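PDB 3LO0: inorganic pyrophosphatase from Ehrlichia chaffeensis, which probably catalyses the magnesium-dependent hydrolysis of inorganic pyrophosphate to two phosphate ions. Local coordinates for residues C75-I80 / V91-S97. Numbering follows the deposited sequence.
Sequences CNYGFI and VDVLVAS. With SO4 (sulfate ion), chain B.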
loop_
_atom_site.group_PDB
_atom_site.type_symbol
_atom_site.label_atom_id
_atom_site.label_comp_id
_atom_site.label_asym_id
_atom_site.label_seq_id
_atom_site.Cartn_x
_atom_site.Cartn_y
_atom_site.Cartn_z
ATOM N N CYS A 75 -12.590 -10.800 -5.045
ATOM C CA CYS A 75 -11.790 -11.127 -6.220
ATOM C C CYS A 75 -11.787 -9.902 -7.130
ATOM O O CYS A 75 -12.564 -8.963 -6.913
ATOM C CB CYS A 75 -12.398 -12.294 -7.002
ATOM S SG CYS A 75 -12.842 -13.839 -6.176
ATOM N N ASN A 76 -10.904 -9.875 -8.132
ATOM C CA ASN A 76 -11.007 -8.837 -9.149
ATOM C C ASN A 76 -12.377 -8.952 -9.774
ATOM O O ASN A 76 -12.895 -10.059 -9.988
ATOM C CB ASN A 76 -9.892 -8.964 -10.196
ATOM C CG ASN A 76 -8.512 -8.896 -9.581
ATOM O OD1 ASN A 76 -8.094 -7.849 -9.072
ATOM N ND2 ASN A 76 -7.780 -9.996 -9.641
ATOM N N TYR A 77 -13.025 -7.821 -9.981
ATOM C CA TYR A 77 -14.375 -7.816 -10.428
ATOM C C TYR A 77 -14.525 -6.966 -11.661
ATOM O O TYR A 77 -14.034 -5.849 -11.711
ATOM C CB TYR A 77 -15.275 -7.293 -9.314
ATOM C CG TYR A 77 -16.740 -7.238 -9.657
ATOM C CD1 TYR A 77 -17.515 -8.372 -9.582
ATOM C CD2 TYR A 77 -17.356 -6.048 -10.041
ATOM C CE1 TYR A 77 -18.856 -8.346 -9.842
ATOM C CE2 TYR A 77 -18.722 -6.021 -10.352
ATOM C CZ TYR A 77 -19.457 -7.193 -10.244
ATOM O OH TYR A 77 -20.786 -7.254 -10.513
ATOM N N GLY A 78 -15.215 -7.476 -12.672
ATOM C CA GLY A 78 -15.402 -6.692 -13.898
ATOM C C GLY A 78 -16.431 -7.341 -14.786
ATOM O O GLY A 78 -17.284 -8.085 -14.293
ATOM N N PHE A 79 -16.305 -7.150 -16.085
ATOM C CA PHE A 79 -17.351 -7.592 -17.028
ATOM C C PHE A 79 -16.787 -8.118 -18.326
ATOM O O PHE A 79 -15.622 -7.849 -18.683
ATOM C CB PHE A 79 -18.324 -6.417 -17.335
ATOM C CG PHE A 79 -17.687 -5.256 -18.077
ATOM C CD1 PHE A 79 -17.008 -4.262 -17.397
ATOM C CD2 PHE A 79 -17.763 -5.172 -19.452
ATOM C CE1 PHE A 79 -16.457 -3.200 -18.066
ATOM C CE2 PHE A 79 -17.191 -4.106 -20.140
ATOM C CZ PHE A 79 -16.538 -3.132 -19.464
ATOM N N ILE A 80 -17.616 -8.873 -19.054
ATOM C CA ILE A 80 -17.206 -9.353 -20.376
ATOM C C ILE A 80 -17.733 -8.369 -21.423
ATOM O O ILE A 80 -18.933 -8.178 -21.530
ATOM C CB ILE A 80 -17.748 -10.738 -20.712
ATOM C CG1 ILE A 80 -17.542 -11.705 -19.546
ATOM C CG2 ILE A 80 -17.165 -11.267 -22.066
ATOM C CD1 ILE A 80 -18.115 -13.093 -19.806
ATOM N N VAL A 91 -22.277 -9.278 -18.788
ATOM C CA VAL A 91 -22.081 -10.334 -17.805
ATOM C C VAL A 91 -20.966 -9.941 -16.818
ATOM O O VAL A 91 -19.879 -9.551 -17.234
ATOM C CB VAL A 91 -21.688 -11.672 -18.511
ATOM C CG1 VAL A 91 -21.410 -12.773 -17.495
ATOM C CG2 VAL A 91 -22.764 -12.096 -19.507
ATOM N N ASP A 92 -21.237 -10.038 -15.521
ATOM C CA ASP A 92 -20.228 -9.713 -14.508
ATOM C C ASP A 92 -19.441 -10.955 -14.124
ATOM O O ASP A 92 -19.994 -12.074 -13.992
ATOM C CB ASP A 92 -20.891 -9.159 -13.244
ATOM C CG ASP A 92 -21.634 -7.867 -13.499
ATOM O OD1 ASP A 92 -21.119 -7.030 -14.284
ATOM O OD2 ASP A 92 -22.733 -7.706 -12.912
ATOM N N VAL A 93 -18.164 -10.723 -13.858
ATOM C CA VAL A 93 -17.220 -11.772 -13.609
ATOM C C VAL A 93 -16.322 -11.426 -12.409
ATOM O O VAL A 93 -15.724 -10.337 -12.343
ATOM C CB VAL A 93 -16.335 -12.026 -14.850
ATOM C CG1 VAL A 93 -15.410 -13.231 -14.627
ATOM C CG2 VAL A 93 -17.175 -12.193 -16.071
ATOM N N LEU A 94 -16.200 -12.393 -11.502
ATOM C CA LEU A 94 -15.147 -12.407 -10.496
ATOM C C LEU A 94 -13.956 -13.184 -11.021
ATOM O O LEU A 94 -14.098 -14.348 -11.378
ATOM C CB LEU A 94 -15.636 -13.099 -9.226
ATOM C CG LEU A 94 -16.820 -12.382 -8.584
ATOM C CD1 LEU A 94 -17.784 -13.382 -7.961
ATOM C CD2 LEU A 94 -16.291 -11.353 -7.551
ATOM N N VAL A 95 -12.781 -12.573 -11.039
ATOM C CA VAL A 95 -11.583 -13.280 -11.437
ATOM C C VAL A 95 -10.683 -13.449 -10.229
ATOM O O VAL A 95 -10.155 -12.487 -9.725
ATOM C CB VAL A 95 -10.815 -12.578 -12.551
ATOM C CG1 VAL A 95 -9.663 -13.482 -13.072
ATOM C CG2 VAL A 95 -11.780 -12.175 -13.719
ATOM N N ALA A 96 -10.533 -14.673 -9.759
ATOM C CA ALA A 96 -9.614 -14.945 -8.657
ATOM C C ALA A 96 -8.197 -14.758 -9.160
ATOM O O ALA A 96 -7.885 -15.082 -10.298
ATOM C CB ALA A 96 -9.836 -16.373 -8.140
ATOM N N SER A 97 -7.316 -14.170 -8.345
ATOM C CA SER A 97 -5.961 -14.014 -8.768
ATOM C C SER A 97 -4.998 -13.947 -7.563
ATOM O O SER A 97 -5.432 -13.815 -6.432
ATOM C CB SER A 97 -5.831 -12.794 -9.676
ATOM O OG SER A 97 -5.918 -11.605 -8.949
HETATM S S SO4 B . -23.245 -4.528 -10.152
HETATM O O1 SO4 B . -21.945 -5.067 -10.569
HETATM O O2 SO4 B . -23.318 -4.306 -8.695
HETATM O O3 SO4 B . -23.451 -3.245 -10.860
HETATM O O4 SO4 B . -24.315 -5.492 -10.459
#
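Val95 O receives two weak hydrogen bonds from Asn76, one from the backbone N at 3.1 Å and one from the side-chain ND2 at 3.4 Å. An amide suits this place because both its ends are used: ND2 also makes a short but bent, weak bond to Ser97 OG, while OD1 accepts from the backbone N of Gln45 and Val101; Ser97 OG is itself bonded to Phe99 O. Straighter bonds follow down the antiparallel pair. Val95 N meets Asn76 O at 2.7 Å, Gly78 and Val93 exchange two, and Ile80 N closes the far end on Val91 O.

Between these, Tyr77 faces Leu94 and Phe79 faces Asp92 as non-hydrogen-bonded pairs. With CG anti to the backbone N (chi1 -180°), the Tyr77 ring runs past its partner Leu94 toward Asp92, which it meets obliquely. Leu94 CD2 touches Tyr77 CD1 at the ring edge, 3.8 Å away. Tyr77 OH comes 3.1 Å from Asp92 OD2, a close approach, with the ring and carboxylate planes 43° apart. Lys126 NZ bonds the Tyr77 hydroxyl, and SO4 O1 meets it in the ring plane, although the 2.5 Å separation from OH is suspiciously short. A rigid phenol thus carries a polar tip to the sulfate, which, though probably from the crystallisation liquor, marks an anion site, consistent with Tyr77 binding substrate and Asp92 magnesium.

On the face that carries Asn76, Val93 and Val95, branched aliphatic chains pack: Ile80 CG1 presses on Val93 CG2 at 3.5 Å, and Ile80 CD1 lies beside Val91 CG1.

The hairpin sits near the centre of the subunit, in the curled sheet consistent with the beta-barrel core of family I pyrophosphatases. Strand 37-41 flanks strand 76-79 and strand 124-131 runs parallel to 92-95, with Val93 touching Val39 and Ala129, while helix 150-162 covers Cys75 and Leu94 through Ile156.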